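Local coordinates for protein lectin (Colocasia esculenta, PDB 5T1X) that is a GNA-related, sugar-binding lectin that, like its relatives, probably recognises mannose-containing glycans, its chain having a beta-prism II fold, at residues Asp6-Ser11 against Asp87-Leu92; Gln13-Asp18 against Cys56-Asn61; Thr22-Gln27 against Leu92-Phe97; Ser47-Asn52 against Lys74-Ser79. All blocks are in the same frame, centred on the assembly; numbering follows the deposited sequence. Where two conformers were deposited one is given.

Interaction 1 of 4, residues Asp6-Ser11 against Asp87-Leu92; sequences DNLLFS and DYVLIL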
loop_
_atom_site.group_PDB
_atom_site.type_symbol
_atom_site.label_atom_id
_atom_site.label_comp_id
_atom_site.label_asym_id
_atom_site.label_seq_id
_atom_site.Cartn_x
_atom_site.Cartn_y
_atom_site.Cartn_z
ATOM N N ASP B 6 7.268 2.396 7.689
ATOM C CA ASP B 6 8.505 2.042 6.985
ATOM C C ASP B 6 8.344 1.588 5.536
ATOM O O ASP B 6 9.185 1.966 4.731
ATOM C CB ASP B 6 9.310 0.993 7.750
ATOM C CG ASP B 6 10.135 1.551 8.902
ATOM O OD1 ASP B 6 10.588 2.717 8.805
ATOM O OD2 ASP B 6 10.379 0.803 9.874
ATOM N N ASN B 7 7.294 0.842 5.186
ATOM C CA ASN B 7 7.127 0.332 3.817
ATOM C C ASN B 7 6.081 1.094 2.979
ATOM O O ASN B 7 5.764 0.642 1.878
ATOM C CB ASN B 7 6.743 -1.156 3.870
ATOM C CG ASN B 7 5.428 -1.420 4.581
ATOM O OD1 ASN B 7 4.980 -0.641 5.443
ATOM N ND2 ASN B 7 4.775 -2.527 4.249
ATOM N N LEU B 8 5.543 2.225 3.490
ATOM C CA LEU B 8 4.501 2.970 2.773
ATOM C C LEU B 8 4.833 4.429 2.580
ATOM O O LEU B 8 5.493 5.032 3.425
ATOM C CB LEU B 8 3.172 2.921 3.567
ATOM C CG LEU B 8 2.685 1.581 4.126
ATOM C CD1 LEU B 8 1.494 1.801 5.037
ATOM C CD2 LEU B 8 2.322 0.601 3.012
ATOM N N LEU B 9 4.277 5.019 1.518
ATOM C CA LEU B 9 4.337 6.447 1.254
ATOM C C LEU B 9 2.970 6.871 0.731
ATOM O O LEU B 9 2.608 6.518 -0.387
ATOM C CB LEU B 9 5.480 6.834 0.285
ATOM C CG LEU B 9 5.833 8.330 0.284
ATOM C CD1 LEU B 9 6.603 8.705 1.528
ATOM C CD2 LEU B 9 6.631 8.706 -0.943
ATOM N N PHE B 10 2.178 7.544 1.576
ATOM C CA PHE B 10 0.851 7.996 1.181
ATOM C C PHE B 10 0.957 9.324 0.452
ATOM O O PHE B 10 1.951 10.051 0.633
ATOM C CB PHE B 10 -0.066 8.142 2.410
ATOM C CG PHE B 10 -0.396 6.838 3.081
ATOM C CD1 PHE B 10 -1.419 6.029 2.599
ATOM C CD2 PHE B 10 0.323 6.408 4.196
ATOM C CE1 PHE B 10 -1.722 4.810 3.220
ATOM C CE2 PHE B 10 0.021 5.187 4.812
ATOM C CZ PHE B 10 -0.997 4.395 4.317
ATOM N N SER B 11 -0.059 9.649 -0.370
ATOM C CA SER B 11 -0.149 10.946 -1.048
ATOM C C SER B 11 0.118 12.083 -0.054
ATOM O O SER B 11 -0.473 12.101 1.034
ATOM C CB SER B 11 -1.546 11.131 -1.647
ATOM O OG SER B 11 -1.779 10.226 -2.713
ATOM N N ASP B 87 -6.998 9.537 -2.818
ATOM C CA ASP B 87 -5.849 9.146 -2.000
ATOM C C ASP B 87 -5.121 7.951 -2.615
ATOM O O ASP B 87 -5.763 6.985 -3.017
ATOM C CB ASP B 87 -6.304 8.828 -0.574
ATOM C CG ASP B 87 -6.942 10.028 0.101
ATOM O OD1 ASP B 87 -6.570 11.176 -0.249
ATOM O OD2 ASP B 87 -7.844 9.822 0.941
ATOM N N TYR B 88 -3.784 8.032 -2.684
ATOM C CA TYR B 88 -2.903 6.996 -3.256
ATOM C C TYR B 88 -1.877 6.525 -2.242
ATOM O O TYR B 88 -1.619 7.208 -1.249
ATOM C CB TYR B 88 -2.188 7.531 -4.522
ATOM C CG TYR B 88 -3.132 7.679 -5.701
ATOM C CD1 TYR B 88 -3.156 6.736 -6.720
ATOM C CD2 TYR B 88 -4.064 8.714 -5.749
ATOM C CE1 TYR B 88 -4.054 6.844 -7.786
ATOM C CE2 TYR B 88 -4.989 8.814 -6.794
ATOM C CZ TYR B 88 -4.970 7.882 -7.817
ATOM O OH TYR B 88 -5.888 7.958 -8.839
ATOM N N VAL B 89 -1.290 5.342 -2.486
ATOM C CA VAL B 89 -0.242 4.825 -1.621
ATOM C C VAL B 89 0.822 4.153 -2.484
ATOM O O VAL B 89 0.493 3.453 -3.436
ATOM C CB VAL B 89 -0.785 3.875 -0.507
ATOM C CG1 VAL B 89 -1.394 2.602 -1.097
ATOM C CG2 VAL B 89 0.301 3.531 0.523
ATOM N N LEU B 90 2.084 4.411 -2.164
ATOM C CA LEU B 90 3.226 3.734 -2.770
ATOM C C LEU B 90 3.657 2.700 -1.760
ATOM O O LEU B 90 3.926 3.062 -0.608
ATOM C CB LEU B 90 4.363 4.744 -3.069
ATOM C CG LEU B 90 5.733 4.147 -3.441
ATOM C CD1 LEU B 90 5.732 3.530 -4.827
ATOM C CD2 LEU B 90 6.815 5.224 -3.375
ATOM N N ILE B 91 3.680 1.417 -2.156
ATOM C CA ILE B 91 4.086 0.355 -1.252
ATOM C C ILE B 91 5.384 -0.263 -1.734
ATOM O O ILE B 91 5.449 -0.731 -2.868
ATOM C CB ILE B 91 3.000 -0.754 -1.090
ATOM C CG1 ILE B 91 1.599 -0.167 -0.736
ATOM C CG2 ILE B 91 3.446 -1.815 -0.048
ATOM C CD1 ILE B 91 0.466 -1.206 -0.695
ATOM N N LEU B 92 6.390 -0.324 -0.851
ATOM C CA LEU B 92 7.590 -1.104 -1.122
ATOM C C LEU B 92 7.222 -2.475 -0.605
ATOM O O LEU B 92 7.197 -2.695 0.613
ATOM C CB LEU B 92 8.863 -0.524 -0.467
ATOM C CG LEU B 92 10.147 -1.362 -0.687
ATOM C CD1 LEU B 92 10.539 -1.437 -2.165
ATOM C CD2 LEU B 92 11.295 -0.851 0.173
HETATM O O HOH W 1 6.221 -4.322 2.547
#

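Interaction 2 of 4, residues Gln13-Asp18 against Cys56-Asn61; sequences QVLYGD and CFLRLN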
loop_
_atom_site.group_PDB
_atom_site.type_symbol
_atom_site.label_atom_id
_atom_site.label_comp_id
_atom_site.label_asym_id
_atom_site.label_seq_id
_atom_site.Cartn_x
_atom_site.Cartn_y
_atom_site.Cartn_z
ATOM N N GLN B 13 2.984 12.687 1.562
ATOM C CA GLN B 13 4.215 12.500 2.338
ATOM C C GLN B 13 5.433 12.817 1.461
ATOM O O GLN B 13 5.367 12.699 0.236
ATOM C CB GLN B 13 4.314 11.080 2.914
ATOM C CG GLN B 13 3.214 10.781 3.926
ATOM C CD GLN B 13 3.447 9.474 4.632
ATOM O OE1 GLN B 13 3.340 8.390 4.047
ATOM N NE2 GLN B 13 3.718 9.553 5.925
ATOM N N VAL B 14 6.517 13.286 2.072
ATOM C CA VAL B 14 7.724 13.591 1.297
ATOM C C VAL B 14 8.927 12.836 1.859
ATOM O O VAL B 14 9.039 12.658 3.082
ATOM C CB VAL B 14 8.029 15.117 1.192
ATOM C CG1 VAL B 14 6.821 15.908 0.681
ATOM C CG2 VAL B 14 8.546 15.692 2.499
ATOM N N LEU B 15 9.820 12.395 0.959
ATOM C CA LEU B 15 11.111 11.783 1.290
ATOM C C LEU B 15 12.211 12.623 0.647
ATOM O O LEU B 15 12.068 13.063 -0.491
ATOM C CB LEU B 15 11.225 10.318 0.820
ATOM C CG LEU B 15 10.317 9.258 1.457
ATOM C CD1 LEU B 15 10.606 7.890 0.841
ATOM C CD2 LEU B 15 10.471 9.200 2.968
ATOM N N TYR B 16 13.313 12.836 1.357
ATOM C CA TYR B 16 14.453 13.620 0.855
ATOM C C TYR B 16 15.657 13.304 1.709
ATOM O O TYR B 16 15.508 12.700 2.777
ATOM C CB TYR B 16 14.137 15.144 0.903
ATOM C CG TYR B 16 13.880 15.669 2.302
ATOM C CD1 TYR B 16 14.914 16.199 3.072
ATOM C CD2 TYR B 16 12.610 15.598 2.873
ATOM C CE1 TYR B 16 14.690 16.641 4.377
ATOM C CE2 TYR B 16 12.379 16.023 4.181
ATOM C CZ TYR B 16 13.425 16.545 4.928
ATOM O OH TYR B 16 13.210 16.969 6.213
ATOM N N GLY B 17 16.832 13.753 1.271
ATOM C CA GLY B 17 18.066 13.633 2.053
ATOM C C GLY B 17 18.353 12.254 2.610
ATOM O O GLY B 17 18.676 12.108 3.794
ATOM N N ASP B 18 18.224 11.237 1.752
ATOM C CA ASP B 18 18.485 9.818 2.017
ATOM C C ASP B 18 17.374 9.168 2.883
ATOM O O ASP B 18 17.563 8.057 3.388
ATOM C CB ASP B 18 19.905 9.583 2.599
ATOM C CG ASP B 18 20.986 10.302 1.797
ATOM O OD1 ASP B 18 21.063 10.084 0.569
ATOM O OD2 ASP B 18 21.699 11.135 2.383
ATOM N N CYS B 56 16.730 17.716 -3.661
ATOM C CA CYS B 56 15.549 17.120 -4.279
ATOM C C CYS B 56 14.701 16.393 -3.257
ATOM O O CYS B 56 15.230 15.905 -2.254
ATOM C CB CYS B 56 15.963 16.182 -5.410
ATOM S SG CYS B 56 17.006 16.967 -6.667
ATOM N N PHE B 57 13.411 16.259 -3.553
ATOM C CA PHE B 57 12.506 15.506 -2.709
ATOM C C PHE B 57 11.565 14.718 -3.586
ATOM O O PHE B 57 11.315 15.103 -4.730
ATOM C CB PHE B 57 11.739 16.437 -1.759
ATOM C CG PHE B 57 10.814 17.436 -2.419
ATOM C CD1 PHE B 57 9.472 17.130 -2.633
ATOM C CD2 PHE B 57 11.276 18.688 -2.804
ATOM C CE1 PHE B 57 8.619 18.052 -3.237
ATOM C CE2 PHE B 57 10.417 19.616 -3.400
ATOM C CZ PHE B 57 9.095 19.291 -3.608
ATOM N N LEU B 58 11.000 13.662 -3.014
ATOM C CA LEU B 58 10.039 12.773 -3.652
ATOM C C LEU B 58 8.671 12.997 -3.035
ATOM O O LEU B 58 8.549 13.033 -1.813
ATOM C CB LEU B 58 10.484 11.319 -3.423
ATOM C CG LEU B 58 9.609 10.242 -4.049
ATOM C CD1 LEU B 58 9.917 10.093 -5.533
ATOM C CD2 LEU B 58 9.822 8.905 -3.365
ATOM N N ARG B 59 7.633 13.087 -3.862
ATOM C CA ARG B 59 6.283 13.252 -3.330
ATOM C C ARG B 59 5.269 12.593 -4.245
ATOM O O ARG B 59 5.307 12.810 -5.449
ATOM C CB ARG B 59 5.942 14.742 -3.154
ATOM C CG ARG B 59 4.578 15.012 -2.491
ATOM C CD ARG B 59 4.286 16.503 -2.459
ATOM N NE ARG B 59 2.973 16.812 -1.884
ATOM C CZ ARG B 59 1.833 16.870 -2.577
ATOM N NH1 ARG B 59 1.826 16.617 -3.881
ATOM N NH2 ARG B 59 0.700 17.190 -1.974
ATOM N N LEU B 60 4.368 11.791 -3.664
ATOM C CA LEU B 60 3.266 11.180 -4.392
ATOM C C LEU B 60 2.079 12.129 -4.288
ATOM O O LEU B 60 1.734 12.547 -3.171
ATOM C CB LEU B 60 2.950 9.810 -3.781
ATOM C CG LEU B 60 1.742 9.045 -4.344
ATOM C CD1 LEU B 60 1.895 8.741 -5.860
ATOM C CD2 LEU B 60 1.516 7.785 -3.539
ATOM N N ASN B 61 1.451 12.486 -5.422
ATOM C CA ASN B 61 0.332 13.423 -5.343
ATOM C C ASN B 61 -1.027 12.692 -5.209
ATOM O O ASN B 61 -1.068 11.468 -5.019
ATOM C CB ASN B 61 0.338 14.416 -6.515
ATOM C CG ASN B 61 -0.040 13.866 -7.866
ATOM O OD1 ASN B 61 -0.546 12.746 -8.006
ATOM N ND2 ASN B 61 0.168 14.673 -8.896
HETATM O O HOH W 2 3.988 10.962 -0.998
HETATM O O HOH W 3 17.395 14.446 -1.530
#

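Interaction 3 of 4, residues Thr22-Gln27 against Leu92-Phe97; sequences TAKNHQ and LRDDGF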
loop_
_atom_site.group_PDB
_atom_site.type_symbol
_atom_site.label_atom_id
_atom_site.label_comp_id
_atom_site.label_asym_id
_atom_site.label_seq_id
_atom_site.Cartn_x
_atom_site.Cartn_y
_atom_site.Cartn_z
ATOM N N THR B 22 11.571 0.935 3.664
ATOM C CA THR B 22 12.276 -0.321 3.911
ATOM C C THR B 22 11.260 -1.441 4.066
ATOM O O THR B 22 10.188 -1.230 4.634
ATOM C CB THR B 22 13.195 -0.240 5.152
ATOM O OG1 THR B 22 12.412 0.090 6.305
ATOM C CG2 THR B 22 14.322 0.784 5.002
ATOM N N ALA B 23 11.591 -2.623 3.537
ATOM C CA ALA B 23 10.775 -3.841 3.661
ATOM C C ALA B 23 11.689 -5.026 3.511
ATOM O O ALA B 23 12.316 -5.169 2.462
ATOM C CB ALA B 23 9.665 -3.878 2.619
ATOM N N LYS B 24 11.815 -5.856 4.568
ATOM C CA LYS B 24 12.727 -7.000 4.564
ATOM C C LYS B 24 14.138 -6.460 4.250
ATOM O O LYS B 24 14.561 -5.515 4.926
ATOM C CB LYS B 24 12.250 -8.114 3.599
ATOM C CG LYS B 24 10.972 -8.819 4.095
ATOM C CD LYS B 24 10.205 -9.559 2.993
ATOM C CE LYS B 24 10.946 -10.732 2.403
ATOM N NZ LYS B 24 10.253 -11.281 1.207
ATOM N N ASN B 25 14.806 -6.972 3.200
ATOM C CA ASN B 25 16.128 -6.512 2.766
ATOM C C ASN B 25 16.034 -5.430 1.660
ATOM O O ASN B 25 17.070 -4.937 1.206
ATOM C CB ASN B 25 16.991 -7.695 2.292
ATOM C CG ASN B 25 16.335 -8.751 1.414
ATOM O OD1 ASN B 25 15.150 -8.693 1.047
ATOM N ND2 ASN B 25 17.106 -9.784 1.091
ATOM N N HIS B 26 14.809 -5.050 1.240
ATOM C CA HIS B 26 14.612 -4.031 0.194
ATOM C C HIS B 26 14.574 -2.617 0.765
ATOM O O HIS B 26 14.071 -2.407 1.869
ATOM C CB HIS B 26 13.296 -4.265 -0.582
ATOM C CG HIS B 26 13.031 -5.695 -0.945
ATOM N ND1 HIS B 26 13.878 -6.395 -1.783
ATOM C CD2 HIS B 26 12.011 -6.506 -0.574
ATOM C CE1 HIS B 26 13.365 -7.611 -1.888
ATOM N NE2 HIS B 26 12.237 -7.727 -1.185
ATOM N N GLN B 27 15.061 -1.635 -0.013
ATOM C CA GLN B 27 15.009 -0.213 0.348
ATOM C C GLN B 27 14.678 0.623 -0.878
ATOM O O GLN B 27 15.119 0.281 -1.969
ATOM C CB GLN B 27 16.346 0.296 0.932
ATOM C CG GLN B 27 16.888 -0.461 2.130
ATOM C CD GLN B 27 18.245 0.083 2.495
ATOM O OE1 GLN B 27 18.365 1.148 3.101
ATOM N NE2 GLN B 27 19.298 -0.605 2.080
ATOM N N LEU B 92 6.390 -0.324 -0.851
ATOM C CA LEU B 92 7.590 -1.104 -1.122
ATOM C C LEU B 92 7.222 -2.475 -0.605
ATOM O O LEU B 92 7.197 -2.695 0.613
ATOM C CB LEU B 92 8.863 -0.524 -0.467
ATOM C CG LEU B 92 10.147 -1.362 -0.687
ATOM C CD1 LEU B 92 10.539 -1.437 -2.165
ATOM C CD2 LEU B 92 11.295 -0.851 0.173
ATOM N N ARG B 93 6.784 -3.343 -1.510
ATOM C CA ARG B 93 6.258 -4.656 -1.152
ATOM C C ARG B 93 7.312 -5.607 -0.621
ATOM O O ARG B 93 8.499 -5.464 -0.917
ATOM C CB ARG B 93 5.566 -5.277 -2.374
ATOM C CG ARG B 93 4.365 -4.414 -2.743
ATOM C CD ARG B 93 3.524 -4.864 -3.911
ATOM N NE ARG B 93 3.960 -5.921 -4.674
ATOM C CZ ARG B 93 3.363 -6.464 -5.782
ATOM N NH1 ARG B 93 2.239 -5.964 -6.259
ATOM N NH2 ARG B 93 3.920 -7.501 -6.389
ATOM N N ASP B 94 6.859 -6.633 0.103
ATOM C CA ASP B 94 7.746 -7.662 0.624
ATOM C C ASP B 94 8.489 -8.387 -0.502
ATOM O O ASP B 94 9.590 -8.886 -0.271
ATOM C CB ASP B 94 6.938 -8.692 1.429
ATOM C CG ASP B 94 6.356 -8.204 2.739
ATOM O OD1 ASP B 94 6.669 -7.064 3.149
ATOM O OD2 ASP B 94 5.592 -8.961 3.355
ATOM N N ASP B 95 7.893 -8.435 -1.718
ATOM C CA ASP B 95 8.502 -9.124 -2.860
ATOM C C ASP B 95 9.456 -8.205 -3.673
ATOM O O ASP B 95 9.949 -8.632 -4.707
ATOM C CB ASP B 95 7.430 -9.772 -3.768
ATOM C CG ASP B 95 6.411 -8.834 -4.392
ATOM O OD1 ASP B 95 6.558 -7.608 -4.236
ATOM O OD2 ASP B 95 5.511 -9.327 -5.105
ATOM N N GLY B 96 9.740 -6.993 -3.185
ATOM C CA GLY B 96 10.706 -6.099 -3.821
ATOM C C GLY B 96 10.167 -5.090 -4.813
ATOM O O GLY B 96 10.848 -4.105 -5.113
ATOM N N PHE B 97 8.967 -5.332 -5.349
ATOM C CA PHE B 97 8.329 -4.380 -6.258
ATOM C C PHE B 97 7.893 -3.136 -5.490
ATOM O O PHE B 97 7.494 -3.254 -4.336
ATOM C CB PHE B 97 7.084 -5.008 -6.907
ATOM C CG PHE B 97 7.349 -6.122 -7.891
ATOM C CD1 PHE B 97 7.605 -5.843 -9.229
ATOM C CD2 PHE B 97 7.327 -7.448 -7.486
ATOM C CE1 PHE B 97 7.842 -6.873 -10.139
ATOM C CE2 PHE B 97 7.558 -8.479 -8.402
ATOM C CZ PHE B 97 7.809 -8.184 -9.719
#

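Interaction 4 of 4, residues Ser47-Asn52 against Lys74-Ser79; sequences SNTHGN and KTIWSS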
loop_
_atom_site.group_PDB
_atom_site.type_symbol
_atom_site.label_atom_id
_atom_site.label_comp_id
_atom_site.label_asym_id
_atom_site.label_seq_id
_atom_site.Cartn_x
_atom_site.Cartn_y
_atom_site.Cartn_z
ATOM N N SER B 47 16.207 6.028 -10.803
ATOM C CA SER B 47 15.597 7.041 -11.668
ATOM C C SER B 47 16.638 7.578 -12.665
ATOM O O SER B 47 16.257 8.163 -13.675
ATOM C CB SER B 47 15.021 8.174 -10.827
ATOM O OG SER B 47 16.039 8.737 -10.020
ATOM N N ASN B 48 17.952 7.367 -12.382
ATOM C CA ASN B 48 19.094 7.810 -13.217
ATOM C C ASN B 48 19.138 9.343 -13.281
ATOM O O ASN B 48 19.246 9.937 -14.359
ATOM C CB ASN B 48 19.035 7.179 -14.638
ATOM C CG ASN B 48 20.235 7.467 -15.498
ATOM O OD1 ASN B 48 21.354 7.627 -15.008
ATOM N ND2 ASN B 48 20.007 7.624 -16.796
ATOM N N THR B 49 19.026 9.986 -12.110
ATOM C CA THR B 49 18.987 11.440 -12.045
ATOM C C THR B 49 20.064 11.997 -11.093
ATOM O O THR B 49 19.934 13.119 -10.599
ATOM C CB THR B 49 17.562 11.900 -11.700
ATOM O OG1 THR B 49 17.129 11.254 -10.507
ATOM C CG2 THR B 49 16.563 11.605 -12.826
ATOM N N HIS B 50 21.165 11.248 -10.905
ATOM C CA HIS B 50 22.308 11.697 -10.110
ATOM C C HIS B 50 22.796 13.071 -10.606
ATOM O O HIS B 50 23.047 13.245 -11.806
ATOM C CB HIS B 50 23.457 10.671 -10.193
ATOM C CG HIS B 50 24.776 11.176 -9.678
ATOM N ND1 HIS B 50 25.119 11.069 -8.343
ATOM C CD2 HIS B 50 25.813 11.733 -10.349
ATOM C CE1 HIS B 50 26.329 11.595 -8.233
ATOM N NE2 HIS B 50 26.789 12.009 -9.414
ATOM N N GLY B 51 22.889 14.024 -9.682
ATOM C CA GLY B 51 23.376 15.381 -9.930
ATOM C C GLY B 51 22.502 16.290 -10.775
ATOM O O GLY B 51 22.937 17.394 -11.130
ATOM N N ASN B 52 21.255 15.862 -11.074
ATOM C CA ASN B 52 20.341 16.603 -11.950
ATOM C C ASN B 52 19.713 17.826 -11.288
ATOM O O ASN B 52 19.172 18.688 -11.992
ATOM C CB ASN B 52 19.259 15.688 -12.511
ATOM C CG ASN B 52 19.761 14.811 -13.645
ATOM O OD1 ASN B 52 20.968 14.676 -13.882
ATOM N ND2 ASN B 52 18.851 14.226 -14.401
ATOM N N LYS B 74 11.525 22.273 -9.810
ATOM C CA LYS B 74 11.704 21.867 -11.198
ATOM C C LYS B 74 11.573 20.342 -11.223
ATOM O O LYS B 74 12.178 19.669 -10.386
ATOM C CB LYS B 74 13.060 22.341 -11.755
ATOM C CG LYS B 74 13.323 21.891 -13.195
ATOM C CD LYS B 74 14.756 22.157 -13.625
ATOM C CE LYS B 74 15.225 21.187 -14.687
ATOM N NZ LYS B 74 14.573 21.426 -16.004
ATOM N N THR B 75 10.761 19.793 -12.142
ATOM C CA THR B 75 10.599 18.337 -12.228
ATOM C C THR B 75 11.901 17.681 -12.705
ATOM O O THR B 75 12.444 18.041 -13.752
ATOM C CB THR B 75 9.409 17.953 -13.135
ATOM O OG1 THR B 75 8.225 18.541 -12.599
ATOM C CG2 THR B 75 9.214 16.431 -13.238
ATOM N N ILE B 76 12.398 16.726 -11.910
ATOM C CA ILE B 76 13.601 15.961 -12.216
ATOM C C ILE B 76 13.214 14.592 -12.804
ATOM O O ILE B 76 13.905 14.063 -13.682
ATOM C CB ILE B 76 14.458 15.824 -10.923
ATOM C CG1 ILE B 76 14.913 17.209 -10.391
ATOM C CG2 ILE B 76 15.618 14.849 -11.094
ATOM C CD1 ILE B 76 15.601 18.180 -11.435
ATOM N N TRP B 77 12.120 14.009 -12.297
ATOM C CA TRP B 77 11.632 12.698 -12.714
ATOM C C TRP B 77 10.170 12.574 -12.351
ATOM O O TRP B 77 9.724 13.146 -11.356
ATOM C CB TRP B 77 12.449 11.572 -12.019
ATOM C CG TRP B 77 12.027 10.167 -12.361
ATOM C CD1 TRP B 77 12.524 9.376 -13.356
ATOM C CD2 TRP B 77 11.077 9.364 -11.644
ATOM N NE1 TRP B 77 11.898 8.146 -13.340
ATOM C CE2 TRP B 77 11.009 8.113 -12.296
ATOM C CE3 TRP B 77 10.242 9.598 -10.536
ATOM C CZ2 TRP B 77 10.151 7.087 -11.865
ATOM C CZ3 TRP B 77 9.396 8.583 -10.110
ATOM C CH2 TRP B 77 9.361 7.345 -10.765
ATOM N N SER B 78 9.423 11.821 -13.154
ATOM C CA SER B 78 8.037 11.501 -12.863
ATOM C C SER B 78 7.738 10.075 -13.262
ATOM O O SER B 78 8.278 9.584 -14.269
ATOM C CB SER B 78 7.081 12.439 -13.594
ATOM O OG SER B 78 5.755 11.990 -13.363
ATOM N N SER B 79 6.825 9.430 -12.516
ATOM C CA SER B 79 6.333 8.086 -12.851
ATOM C C SER B 79 5.469 8.146 -14.107
ATOM O O SER B 79 5.242 7.127 -14.757
ATOM C CB SER B 79 5.517 7.511 -11.696
ATOM O OG SER B 79 4.414 8.356 -11.385
#

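Interaction 1 of 4, residues Asp6-Ser11 against Asp87-Leu92
L9 and L90 form the hydrogen-bonded pair at the centre of this antiparallel ladder. L90 N gives a nearly straight bond to L9 O (2.8 Å, 173°), and L9 N returns one to L90 O at 2.9 Å. F10 and V89 follow as a non-hydrogen-bonded pair. V89 CG2 sits over one face of the F10 ring, toward its rim, 3.9 Å from the centroid. V89 places this methyl anti to its backbone N, so that it lies alongside F10. On the same side L8 and I91 run side by side, with L8 CD2 3.9 Å from I91 CG1. Beyond this, S11 N donates to Y88 O. S11 OG accepts from Y88 N at 3.0 Å and also bonds to N61 O. At the other end, L92 N donates to N7 O, and a water links N7 ND2 to L92 O. N7 OD1 is held by N4 of the neighbouring subunit. That subunit also covers the L8, F10 and V89 side: its H88 ring meets F10, and its F96 packs on V89. L9 and L90 face inward to L58 and L21. Strand 89-92 is central in its sheet, between strands 8-10 and 98-107, the outermost within this chain.

Interaction 2 of 4, residues Gln13-Asp18 against Cys56-Asn61
V14 CG1 approaches the F57 ring obliquely, 4.4 Å from CD1. The Y16 and F57 rings do not stack. These two residues meet at their roots, CB to CB at 3.8 Å, and both rings then lead away from the partner strand. Each has CG between its backbone N and carbonyl carbon (chi1 62° for Y16 and 64° for F57), which sends F57 along its own strand and Y16 outward. Y16 CB also rests 3.4 Å from C56 O. R59 brings only its chain to V14: R59 CG lies 4.0 Å from V14 CG1, and the arm, extended from CG to NE, takes the guanidinium away.

L15 and L58 are the antiparallel hydrogen-bonded pair that joins the strands. L58 N donates to L15 O at 2.8 Å, nearly along the C=O axis. L15 N donates back to L58 O at 3.1 Å, in the carbonyl plane. The two leucine side chains touch loosely and turn to the interior, where L9 and M30 pack on both. Past this pair, water takes over at both ends. One water accepts from L60 N (2.8 Å) and donates to Q13 O. Another accepts from G17 N and donates to C56 O (2.7 Å). C56 is also tied by disulfide to C34.

Strand 14-16 is outermost, within this chain, in a four-stranded sheet, one face of the beta prism. One apolar pair faces the core, while V14, Y16, F57 and R59 face outward. The backbone, helped by two waters, does most of the joining, and no charged pair links the two strands.

Interaction 3 of 4, residues Thr22-Gln27 against Leu92-Phe97
A23-H26 is a type II' turn and R93-G96 a type I turn. K24 takes the positive phi of the first (56°), and H26 N closes it onto A23 O at 2.8 Å. G96 ends the second, also with positive phi, its N bonded to R93 O.

The H26 ring is laid on the second turn. G96 CA sits over its centre, 3.4 Å from the centroid and 9° off the ring normal. Having no side chain, G96 lets the ring come this close. N25 OD1 lies over the opposite face, toward the rim. At the ring edge, in plane, NE2 makes a weak bent bond to D94 O (3.0 Å).

The first turn is the tip of the hairpin of strands 19-23 and 26-30; the second lies between strands 89-92 and 98-107. The contact thus ties the ends of two sheets of the beta prism.

D94 O takes a second bond, from K24 NZ at 2.9 Å, which comes from above the carbonyl plane. The lysine chain bends at chi3 (66°) to reach it. It crosses the D94 side chain at about a right angle, with K24 CD 3.7 Å from D94 CB. Deeper in, L92 CD2 touches H26 O at 3.6 Å and lies near the backbones of T22 and Q27. A23 CB meets L92 O at 3.4 Å. In the neighbouring subunit, Y5 OH bonds to D94 N and W106 NE1 to D95 O.

Interaction 4 of 4, residues Ser47-Asn52 against Lys74-Ser79
T49 and N52 bound a type II turn, closed by N52 N to T49 O at 3.1 Å, that lies against a classic beta bulge at I76 and W77. Both bulge residues face I68, and both turn their side chains toward the 47-52 loop.

No hydrogen bond crosses this contact. I76 buries more surface here than any other residue. Its CG2 sits against T49 CB at 3.6 Å and near the CB of N52 at 4.0 Å. Its longer branch reaches the last residue of the turn, with CD1 3.6 Å from N52 O. The T49 methyl points between the bulge residues: CG2 is 3.7 Å from I76 O and 4.2 Å from W77 CB.

S47 covers one face of the W77 indole: its CB makes a CH-pi contact over the five-membered ring, 3.9 Å from the centroid and 13° off the normal. S79 N, from W77's own segment, lies over the opposite face, toward the rim. W77 holds CG anti to its backbone N (chi1 179°), which brings the five-membered ring face-on to S47 CB. The hydroxyls bond to residues 34-36: T49 OG1 to C34 O, and S47 OG to L36 N and N35 OD1.

F101 of the neighbouring subunit packs on W77. Strand 75-78, beside 66-69, and strand 45-46, which the loop leaves, are each outermost in their sheet within this chain; the contact joins these two sheets.

From the N terminus, strand 8-10 opens the largest loop, which interaction 1 closes at residues 87-92. Interactions 2 and 4 fall wholly within it. Residues 13-18 follow at once and pair with 56-61, closing interaction 2. Interaction 3 starts at 22-27 but ends at 92-97, so it crosses both interaction 1, with which it shares L92, and interaction 2. Interaction 4, from 47-52 to 74-79, crosses interaction 2 and lies within the span of interaction 3. Together they link the three sheets. Interactions 1 and 2 each pair strands within a sheet; interaction 3 joins the sheet of 8-10 to that of 19-23, and interaction 4 joins the latter to the sheet of 57-60.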